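Local coordinates for uncharacterized protein (Leptospirillum rubarum, PDB 3OMD) that is of unknown function but belongs to the DUF5069 family and folds as a compact, all-helical single chain, at residues L26-V29 with I30-R34; K93-E96 with S97-E101; W113-F116 with R117-D121; P125-T128 with D129-T132. All coordinates share one frame; numbering follows the deposited sequence.

Overall arrangement
Four local contacts sample the fold from its interior to its rim. Interaction 1, on helix 26-38, lies deepest, its centre about 7 Å from the centre of the chain. Interaction 2, on helix 92-104, has its centre about 19 Å from that of interaction 1, and their nearest atoms stay about 6 Å apart. Interactions 3 and 4 lie together farther out, centres about 9 Å apart, and they touch: Arg120 NH1 of helix 110-123 is 2.9 Å from Ile130 O of the following loop, a probable hydrogen bond, while the Phe116 ring packs on the same carbonyl. No ligand or active site is known to relate them to.

Interaction 1 (L26-V29 with I30-R34); sequences LKRV and IDKAR
Leu26 swings CG away from its own backbone N (chi1 176°), whereas Ile30 turns CG1 to the opposite side of CB from its carbonyl carbon (chi1 -71°), and these two settings bring the branches together one helical turn apart. Leu26 CD1 meets Ile30 CD1 at 4.0 Å, the chains crossing at a slant. Ile30 CG1 also rests on the carbonyl of the earlier turn, 3.2 Å from Leu26 O, the same oxygen that accepts the Ile30 N-H at 2.9 Å in a nearly straight bond (167°). An alanine at Ile30 would keep that backbone bond but would probably leave Leu26 CD1 without its neighbour and open a gap toward Phe65 and Met78.

On another flank Arg28 reaches out extended while Lys32 bends at chi3, and Arg28 CG comes 4.2 Å from Lys32 CD. Their charged ends stay apart, NE to NZ 5.4 Å, and one water accepts from both: 3.2 Å from Arg28 NE, at the edge and in the plane of the guanidinium, and 3.2 Å from Lys32 NZ. Each cation also has an acid, Glu141 for Arg28 and Asp51 for Lys32, which would ease any repulsion between them. Lys32 NZ further bonds to the cysteinesulfonic acid at position 48. The apolar flank is packed by Phe54, Phe65 and Leu79 from helices 50-58, 62-69 and 75-85. This is the i to i+4 pattern of a buried central alpha-helix in an all-helical fold, one flank apolar against neighbouring helices and another polar, held by buried salt bridges.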
loop_
_atom_site.group_PDB
_atom_site.type_symbol
_atom_site.label_atom_id
_atom_site.label_comp_id
_atom_site.label_asym_id
_atom_site.label_seq_id
_atom_site.Cartn_x
_atom_site.Cartn_y
_atom_site.Cartn_z
ATOM N N LEU A 26 5.112 1.055 -0.752
ATOM C CA LEU A 26 6.014 -0.118 -0.924
ATOM C C LEU A 26 5.988 -1.049 0.310
ATOM O O LEU A 26 5.835 -2.282 0.163
ATOM C CB LEU A 26 7.431 0.362 -1.259
ATOM C CG LEU A 26 8.465 -0.772 -1.355
ATOM C CD1 LEU A 26 8.061 -1.866 -2.353
ATOM C CD2 LEU A 26 9.848 -0.139 -1.720
ATOM N N LYS A 27 6.125 -0.499 1.529
ATOM C CA LYS A 27 6.060 -1.399 2.716
ATOM C C LYS A 27 4.711 -2.126 2.761
ATOM O O LYS A 27 4.659 -3.314 3.080
ATOM C CB LYS A 27 6.249 -0.596 4.004
ATOM C CG LYS A 27 7.716 -0.163 4.230
ATOM C CD LYS A 27 7.849 0.444 5.616
ATOM C CE LYS A 27 9.295 0.850 5.881
ATOM N NZ LYS A 27 9.458 1.378 7.289
ATOM N N ARG A 28 3.625 -1.374 2.511
ATOM C CA ARG A 28 2.285 -1.923 2.607
ATOM C C ARG A 28 2.101 -3.082 1.611
ATOM O O ARG A 28 1.540 -4.136 1.952
ATOM C CB ARG A 28 1.275 -0.805 2.307
ATOM C CG ARG A 28 -0.199 -1.253 2.451
ATOM C CD ARG A 28 -1.072 -0.032 2.384
ATOM N NE ARG A 28 -2.468 -0.357 2.689
ATOM C CZ ARG A 28 -2.964 -0.446 3.922
ATOM N NH1 ARG A 28 -2.202 -0.184 4.982
ATOM N NH2 ARG A 28 -4.255 -0.761 4.086
ATOM N N VAL A 29 2.552 -2.880 0.376
ATOM C CA VAL A 29 2.392 -3.936 -0.616
ATOM C C VAL A 29 3.369 -5.088 -0.434
ATOM O O VAL A 29 3.043 -6.206 -0.839
ATOM C CB VAL A 29 2.380 -3.345 -2.059
ATOM C CG1 VAL A 29 3.787 -2.960 -2.553
ATOM C CG2 VAL A 29 1.729 -4.317 -3.019
ATOM N N ILE A 30 4.557 -4.831 0.125
ATOM C CA ILE A 30 5.361 -5.974 0.605
ATOM C C ILE A 30 4.536 -6.864 1.536
ATOM O O ILE A 30 4.485 -8.094 1.375
ATOM C CB ILE A 30 6.658 -5.483 1.272
ATOM C CG1 ILE A 30 7.603 -4.918 0.188
ATOM C CG2 ILE A 30 7.370 -6.632 2.066
ATOM C CD1 ILE A 30 8.795 -4.108 0.849
ATOM N N ASP A 31 3.881 -6.232 2.503
ATOM C CA ASP A 31 3.122 -7.012 3.489
ATOM C C ASP A 31 1.982 -7.758 2.822
ATOM O O ASP A 31 1.738 -8.925 3.124
ATOM C CB ASP A 31 2.565 -6.084 4.560
ATOM C CG ASP A 31 3.646 -5.485 5.443
ATOM O OD1 ASP A 31 4.815 -5.956 5.437
ATOM O OD2 ASP A 31 3.344 -4.499 6.170
ATOM N N LYS A 32 1.289 -7.076 1.915
ATOM C CA LYS A 32 0.162 -7.719 1.224
ATOM C C LYS A 32 0.660 -8.849 0.318
ATOM O O LYS A 32 -0.011 -9.890 0.219
ATOM C CB LYS A 32 -0.634 -6.699 0.384
ATOM C CG LYS A 32 -1.384 -5.687 1.302
ATOM C CD LYS A 32 -1.990 -4.496 0.544
ATOM C CE LYS A 32 -3.006 -4.989 -0.409
ATOM N NZ LYS A 32 -3.480 -3.818 -1.290
ATOM N N ALA A 33 1.820 -8.668 -0.328
ATOM C CA ALA A 33 2.381 -9.736 -1.136
ATOM C C ALA A 33 2.701 -10.954 -0.300
ATOM O O ALA A 33 2.456 -12.086 -0.704
ATOM C CB ALA A 33 3.617 -9.254 -1.870
ATOM N N ARG A 34 3.259 -10.731 0.883
ATOM C CA ARG A 34 3.539 -11.880 1.751
ATOM C C ARG A 34 2.276 -12.615 2.152
ATOM O O ARG A 34 2.265 -13.869 2.156
ATOM C CB ARG A 34 4.337 -11.443 2.969
ATOM C CG ARG A 34 5.733 -10.905 2.588
ATOM C CD ARG A 34 6.649 -10.706 3.831
ATOM N NE ARG A 34 7.810 -9.855 3.595
ATOM C CZ ARG A 34 8.877 -10.154 2.852
ATOM N NH1 ARG A 34 9.031 -11.353 2.275
ATOM N NH2 ARG A 34 9.816 -9.217 2.713
HETATM O O HOH W 1 -3.967 -0.913 -0.101
#

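Interaction 2 (K93-E96 with S97-E101); sequences KEVE and SFNRE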
loop_
_atom_site.group_PDB
_atom_site.type_symbol
_atom_site.label_atom_id
_atom_site.label_comp_id
_atom_site.label_asym_id
_atom_site.label_seq_id
_atom_site.Cartn_x
_atom_site.Cartn_y
_atom_site.Cartn_z
ATOM N N LYS A 93 12.971 12.296 -7.729
ATOM C CA LYS A 93 11.861 13.183 -8.115
ATOM C C LYS A 93 10.659 12.415 -8.658
ATOM O O LYS A 93 9.500 12.825 -8.494
ATOM C CB LYS A 93 12.323 14.209 -9.140
ATOM C CG LYS A 93 13.297 15.205 -8.535
ATOM C CD LYS A 93 13.671 16.276 -9.558
ATOM C CE LYS A 93 14.347 17.478 -8.857
ATOM N NZ LYS A 93 15.689 17.123 -8.304
ATOM N N GLU A 94 10.925 11.292 -9.310
ATOM C CA GLU A 94 9.813 10.452 -9.745
ATOM C C GLU A 94 9.118 9.779 -8.577
ATOM O O GLU A 94 7.874 9.695 -8.559
ATOM C CB GLU A 94 10.276 9.383 -10.743
ATOM C CG GLU A 94 10.722 9.965 -12.104
ATOM C CD GLU A 94 9.608 10.789 -12.710
ATOM O OE1 GLU A 94 8.519 10.228 -12.978
ATOM O OE2 GLU A 94 9.809 11.995 -12.948
ATOM N N VAL A 95 9.890 9.292 -7.601
ATOM C CA VAL A 95 9.272 8.727 -6.386
ATOM C C VAL A 95 8.420 9.799 -5.684
ATOM O O VAL A 95 7.296 9.510 -5.231
ATOM C CB VAL A 95 10.373 8.141 -5.489
ATOM C CG1 VAL A 95 9.799 7.726 -4.170
ATOM C CG2 VAL A 95 11.026 6.911 -6.161
ATOM N N GLU A 96 8.947 11.021 -5.598
ATOM C CA GLU A 96 8.220 12.121 -4.959
ATOM C C GLU A 96 6.948 12.414 -5.759
ATOM O O GLU A 96 5.898 12.661 -5.180
ATOM C CB GLU A 96 9.159 13.331 -4.824
ATOM C CG GLU A 96 10.068 13.235 -3.585
ATOM C CD GLU A 96 11.507 13.800 -3.709
ATOM O OE1 GLU A 96 11.703 14.932 -4.174
ATOM O OE2 GLU A 96 12.460 13.099 -3.282
ATOM N N SER A 97 7.041 12.333 -7.088
ATOM C CA SER A 97 5.873 12.503 -7.947
ATOM C C SER A 97 4.781 11.497 -7.595
ATOM O O SER A 97 3.602 11.858 -7.390
ATOM C CB SER A 97 6.285 12.338 -9.409
ATOM O OG SER A 97 5.214 12.718 -10.214
ATOM N N PHE A 98 5.168 10.220 -7.539
ATOM C CA PHE A 98 4.238 9.154 -7.153
ATOM C C PHE A 98 3.573 9.442 -5.816
ATOM O O PHE A 98 2.359 9.352 -5.658
ATOM C CB PHE A 98 4.929 7.768 -7.117
ATOM C CG PHE A 98 4.041 6.705 -6.543
ATOM C CD1 PHE A 98 3.024 6.138 -7.310
ATOM C CD2 PHE A 98 4.171 6.323 -5.181
ATOM C CE1 PHE A 98 2.125 5.190 -6.738
ATOM C CE2 PHE A 98 3.298 5.366 -4.609
ATOM C CZ PHE A 98 2.266 4.818 -5.394
ATOM N N ASN A 99 4.405 9.762 -4.833
ATOM C CA ASN A 99 3.892 10.012 -3.482
ATOM C C ASN A 99 2.892 11.134 -3.462
ATOM O O ASN A 99 1.889 11.070 -2.734
ATOM C CB ASN A 99 5.022 10.405 -2.537
ATOM C CG ASN A 99 5.975 9.245 -2.204
ATOM O OD1 ASN A 99 5.737 8.058 -2.497
ATOM N ND2 ASN A 99 7.093 9.614 -1.568
ATOM N N ARG A 100 3.179 12.212 -4.199
ATOM C CA ARG A 100 2.280 13.376 -4.135
ATOM C C ARG A 100 0.910 12.996 -4.707
ATOM O O ARG A 100 -0.136 13.345 -4.123
ATOM C CB ARG A 100 2.904 14.545 -4.921
ATOM C CG ARG A 100 1.997 15.745 -5.061
ATOM C CD ARG A 100 2.547 16.691 -6.153
ATOM N NE ARG A 100 1.657 17.839 -6.357
ATOM C CZ ARG A 100 1.873 18.832 -7.221
ATOM N NH1 ARG A 100 2.977 18.861 -7.977
ATOM N NH2 ARG A 100 1.006 19.831 -7.289
ATOM N N GLU A 101 0.909 12.247 -5.814
ATOM C CA GLU A 101 -0.374 11.851 -6.399
ATOM C C GLU A 101 -1.099 10.844 -5.491
ATOM O O GLU A 101 -2.298 10.958 -5.255
ATOM C CB GLU A 101 -0.181 11.305 -7.825
ATOM C CG GLU A 101 -1.510 10.949 -8.464
ATOM C CD GLU A 101 -1.454 10.656 -9.944
ATOM O OE1 GLU A 101 -0.386 10.739 -10.560
ATOM O OE2 GLU A 101 -2.536 10.371 -10.504
HETATM O O HOH W 2 6.428 11.764 -12.874
#
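Val95 and Asn99 meet one turn apart around a single carbonyl oxygen. Val95 O takes the Asn99 backbone N-H at 2.9 Å (166°), and the amide carbon CG of Asn99 lies 3.3 Å from that same oxygen. With CG on the far side of CB from the carbonyl carbon (chi1 -70°), the amide folds back along the helix, and its ND2 comes 4.2 Å from Val95 CG1. The ring of Phe98 takes another course: CG lies opposite the backbone N (chi1 172°), which carries the ring away from the preceding turn and leaves CB 3.5 Å from Val95 O, an oxygen near the ring's plane at its edge.

Toward solvent, a water molecule donates to Glu94 OE1 at 2.6 Å and, in one of the two conformers of Ser97, is hydrogen-bonded to its OG at 3.1 Å, a tentative bridge. All this rests on the regular i to i+4 ladder of an alpha-helix, here helix 92-104, with Phe98 N bonded to Glu94 O at 2.9 Å as one rung.

Farther out, Arg88 forms a salt bridge with Glu94 OE1 and would steady the carboxylate that the water joins. The Asn99 amide is held at both ends by backbone: OD1 accepts from Asp24 N and ND2 donates to Gly22 O, which fixes its flip. Met23 of that loop packs on Val95, while the rings of Phe57, Phe58 and Tyr102 meet Phe98.

Interaction 3 (W113-F116 with R117-D121); sequences WDYF and RSVRD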
loop_
_atom_site.group_PDB
_atom_site.type_symbol
_atom_site.label_atom_id
_atom_site.label_comp_id
_atom_site.label_asym_id
_atom_site.label_seq_id
_atom_site.Cartn_x
_atom_site.Cartn_y
_atom_site.Cartn_z
ATOM N N TRP A 113 -17.675 9.467 -3.115
ATOM C CA TRP A 113 -17.627 10.409 -2.001
ATOM C C TRP A 113 -18.616 10.018 -0.896
ATOM O O TRP A 113 -18.282 10.112 0.284
ATOM C CB TRP A 113 -17.933 11.814 -2.514
ATOM C CG TRP A 113 -17.858 12.928 -1.558
ATOM C CD1 TRP A 113 -16.931 13.136 -0.566
ATOM C CD2 TRP A 113 -18.700 14.084 -1.578
ATOM N NE1 TRP A 113 -17.172 14.351 0.043
ATOM C CE2 TRP A 113 -18.247 14.951 -0.557
ATOM C CE3 TRP A 113 -19.807 14.468 -2.357
ATOM C CZ2 TRP A 113 -18.885 16.182 -0.281
ATOM C CZ3 TRP A 113 -20.430 15.681 -2.081
ATOM C CH2 TRP A 113 -19.959 16.527 -1.053
ATOM N N ASP A 114 -19.817 9.588 -1.290
ATOM C CA ASP A 114 -20.805 9.079 -0.309
ATOM C C ASP A 114 -20.260 7.869 0.449
ATOM O O ASP A 114 -20.381 7.784 1.681
ATOM C CB ASP A 114 -22.130 8.736 -0.994
ATOM C CG ASP A 114 -22.861 9.953 -1.513
ATOM O OD1 ASP A 114 -22.560 11.095 -1.084
ATOM O OD2 ASP A 114 -23.743 9.745 -2.396
ATOM N N TYR A 115 -19.638 6.943 -0.276
ATOM C CA TYR A 115 -19.068 5.747 0.345
ATOM C C TYR A 115 -17.955 6.133 1.334
ATOM O O TYR A 115 -17.947 5.668 2.497
ATOM C CB TYR A 115 -18.566 4.791 -0.756
ATOM C CG TYR A 115 -17.748 3.650 -0.240
ATOM C CD1 TYR A 115 -18.190 2.869 0.827
ATOM C CD2 TYR A 115 -16.509 3.343 -0.832
ATOM C CE1 TYR A 115 -17.422 1.791 1.300
ATOM C CE2 TYR A 115 -15.761 2.263 -0.375
ATOM C CZ TYR A 115 -16.211 1.510 0.698
ATOM O OH TYR A 115 -15.445 0.455 1.159
ATOM N N PHE A 116 -17.014 6.968 0.864
ATOM C CA PHE A 116 -15.889 7.402 1.724
ATOM C C PHE A 116 -16.421 7.982 3.034
ATOM O O PHE A 116 -15.968 7.620 4.138
ATOM C CB PHE A 116 -15.096 8.483 0.966
ATOM C CG PHE A 116 -13.910 9.031 1.717
ATOM C CD1 PHE A 116 -12.624 8.556 1.430
ATOM C CD2 PHE A 116 -14.070 9.982 2.699
ATOM C CE1 PHE A 116 -11.497 9.069 2.127
ATOM C CE2 PHE A 116 -12.960 10.498 3.396
ATOM C CZ PHE A 116 -11.670 10.017 3.113
ATOM N N ARG A 117 -17.410 8.853 2.922
ATOM C CA ARG A 117 -17.912 9.497 4.143
ATOM C C ARG A 117 -18.655 8.522 5.067
ATOM O O ARG A 117 -18.579 8.660 6.285
ATOM C CB ARG A 117 -18.766 10.710 3.801
ATOM C CG ARG A 117 -17.867 11.815 3.180
ATOM C CD ARG A 117 -18.704 13.039 2.874
ATOM N NE ARG A 117 -19.641 12.721 1.812
ATOM C CZ ARG A 117 -20.632 13.519 1.416
ATOM N NH1 ARG A 117 -20.821 14.704 2.002
ATOM N NH2 ARG A 117 -21.428 13.134 0.422
ATOM N N SER A 118 -19.327 7.531 4.490
ATOM C CA SER A 118 -19.990 6.502 5.292
ATOM C C SER A 118 -18.972 5.669 6.080
ATOM O O SER A 118 -19.209 5.315 7.244
ATOM C CB SER A 118 -20.816 5.612 4.390
ATOM O OG SER A 118 -21.527 4.692 5.172
ATOM N N VAL A 119 -17.848 5.334 5.443
ATOM C CA VAL A 119 -16.781 4.595 6.143
ATOM C C VAL A 119 -16.207 5.463 7.247
ATOM O O VAL A 119 -16.090 5.032 8.399
ATOM C CB VAL A 119 -15.653 4.183 5.173
ATOM C CG1 VAL A 119 -14.508 3.517 5.957
ATOM C CG2 VAL A 119 -16.214 3.197 4.157
ATOM N N ARG A 120 -15.851 6.688 6.886
ATOM C CA ARG A 120 -15.197 7.556 7.850
ATOM C C ARG A 120 -16.109 7.843 9.033
ATOM O O ARG A 120 -15.664 7.886 10.184
ATOM C CB ARG A 120 -14.829 8.857 7.209
ATOM C CG ARG A 120 -13.873 9.676 8.082
ATOM C CD ARG A 120 -13.910 11.114 7.678
ATOM N NE ARG A 120 -15.265 11.680 7.618
ATOM C CZ ARG A 120 -15.571 12.661 6.773
ATOM N NH1 ARG A 120 -14.636 13.154 5.965
ATOM N NH2 ARG A 120 -16.798 13.124 6.689
ATOM N N ASP A 121 -17.380 8.069 8.756
ATOM C CA ASP A 121 -18.298 8.382 9.860
ATOM C C ASP A 121 -18.460 7.173 10.814
ATOM O O ASP A 121 -18.684 7.352 12.032
ATOM C CB ASP A 121 -19.630 8.893 9.309
ATOM C CG ASP A 121 -19.531 10.321 8.690
ATOM O OD1 ASP A 121 -18.480 11.032 8.777
ATOM O OD2 ASP A 121 -20.534 10.718 8.054
#
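Arg117 lays its guanidinium flat on the indole of Trp113, planes 2° apart, and this stack is the tight part of the contact. CZ sits 3.5 Å from the centroid of the six-membered ring, close to the ring normal, in a cation-pi arrangement, and NH1 comes 3.3 Å from Trp113 CZ2. A bend at chi3 (-67°) folds the arginine back along the helix, and its NE adds a weak bond of 3.3 Å to Trp113 O, the oxygen that also accepts Arg117 N. At the guanidinium edge, and in its plane, Asp114 OD1 forms a salt bridge with NH2 at 2.8 Å, its hydrogen bond weak because the N-H points well off line (130°). One planar group is thus held by a face and an edge at once.

The flank of Tyr115 and Val119 is joined through one methyl only, though closely, Tyr115 CE1 to Val119 CG2 at 3.4 Å. This flank and the stack both lie at the surface; the buried part is Phe116 with Arg120.

Helix 110-123 turns this buried side to helix 133-140, where Trp133 meets Phe116 edge-to-face and Leu136 packs on Phe116, Val119 and Arg120.

Interaction 4 (P125-T128 with D129-T132); sequences PGRT and DITT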
loop_
_atom_site.group_PDB
_atom_site.type_symbol
_atom_site.label_atom_id
_atom_site.label_comp_id
_atom_site.label_asym_id
_atom_site.label_seq_id
_atom_site.Cartn_x
_atom_site.Cartn_y
_atom_site.Cartn_z
ATOM N N PRO A 125 -16.605 9.885 13.526
ATOM C CA PRO A 125 -17.393 10.845 12.728
ATOM C C PRO A 125 -17.032 12.337 12.886
ATOM O O PRO A 125 -17.502 13.164 12.111
ATOM C CB PRO A 125 -18.828 10.593 13.205
ATOM C CG PRO A 125 -18.688 9.969 14.554
ATOM C CD PRO A 125 -17.434 9.133 14.477
ATOM N N GLY A 126 -16.206 12.668 13.874
ATOM C CA GLY A 126 -15.811 14.056 14.103
ATOM C C GLY A 126 -14.656 14.477 13.204
ATOM O O GLY A 126 -14.140 15.594 13.319
ATOM N N ARG A 127 -14.272 13.601 12.274
ATOM C CA ARG A 127 -12.977 13.779 11.582
ATOM C C ARG A 127 -13.187 14.243 10.123
ATOM O O ARG A 127 -12.765 13.574 9.179
ATOM C CB ARG A 127 -12.143 12.498 11.633
ATOM C CG ARG A 127 -11.487 12.216 13.009
ATOM C CD ARG A 127 -10.702 13.383 13.611
ATOM N NE ARG A 127 -9.597 13.848 12.768
ATOM C CZ ARG A 127 -8.390 13.300 12.724
ATOM N NH1 ARG A 127 -8.088 12.252 13.483
ATOM N NH2 ARG A 127 -7.478 13.809 11.906
ATOM N N THR A 128 -13.830 15.397 9.958
ATOM C CA THR A 128 -14.223 15.884 8.629
ATOM C C THR A 128 -12.992 16.407 7.873
ATOM O O THR A 128 -13.047 16.702 6.674
ATOM C CB THR A 128 -15.278 17.003 8.726
ATOM O OG1 THR A 128 -14.800 18.012 9.622
ATOM C CG2 THR A 128 -16.608 16.449 9.230
ATOM N N ASP A 129 -11.874 16.478 8.576
ATOM C CA ASP A 129 -10.593 16.857 7.973
ATOM C C ASP A 129 -9.947 15.715 7.199
ATOM O O ASP A 129 -8.975 15.934 6.467
ATOM C CB ASP A 129 -9.638 17.340 9.059
ATOM C CG ASP A 129 -9.355 16.275 10.108
ATOM O OD1 ASP A 129 -10.301 15.812 10.783
ATOM O OD2 ASP A 129 -8.181 15.898 10.258
ATOM N N ILE A 130 -10.440 14.495 7.401
ATOM C CA ILE A 130 -9.877 13.324 6.701
ATOM C C ILE A 130 -10.634 13.148 5.400
ATOM O O ILE A 130 -11.820 12.817 5.430
ATOM C CB ILE A 130 -9.926 12.035 7.597
ATOM C CG1 ILE A 130 -9.006 12.257 8.805
ATOM C CG2 ILE A 130 -9.527 10.779 6.783
ATOM C CD1 ILE A 130 -8.944 11.087 9.757
ATOM N N THR A 131 -9.943 13.373 4.260
ATOM C CA THR A 131 -10.602 13.396 2.948
ATOM C C THR A 131 -9.915 12.583 1.874
ATOM O O THR A 131 -10.435 12.441 0.761
ATOM C CB THR A 131 -10.739 14.837 2.414
ATOM O OG1 THR A 131 -9.441 15.411 2.189
ATOM C CG2 THR A 131 -11.588 15.734 3.377
ATOM N N THR A 132 -8.756 12.027 2.204
ATOM C CA THR A 132 -8.009 11.230 1.228
ATOM C C THR A 132 -8.031 9.758 1.620
ATOM O O THR A 132 -8.121 9.423 2.810
ATOM C CB THR A 132 -6.553 11.681 1.182
ATOM O OG1 THR A 132 -5.973 11.599 2.509
ATOM C CG2 THR A 132 -6.455 13.100 0.641
#
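A type I beta turn from Arg127 to Ile130 shapes this loop, and a salt bridge across it ties its first residue to its third. The turn is closed by Ile130 N bonding to Arg127 O at 3.1 Å, with the donor standing well above the carbonyl plane. Over this turn Arg127 grips Asp129 side-on with two nitrogens: NE reaches OD1 at 2.9 Å and NH2 reaches OD2 at 2.8 Å. Both oxygens use their syn lone pairs, the NH2 bond is almost straight (176°), and guanidinium and carboxylate are nearly coplanar, 11° apart. Bends at chi2 and chi3 curl the arginine back over the turn, while Asp129 meets it with CG set between its own N and carbonyl carbon (chi1 60°).

One face of the guanidinium is covered by Ile130, whose CD1 lies over its centre, 3.7 Å from Arg127 CZ. A leucine in place of Arg127 would probably leave the Asp129 carboxylate without its charged mate and free to turn, and would take a partner from the C-terminal carboxylate of Val145, which pairs with Arg127 NH1.

Ile130 packs inward on Lys135 and Leu139 of helix 133-140, and Arg120 links the loop to helix 110-123. The loop thus joins these two helices, with Thr132 as the N-cap of the second.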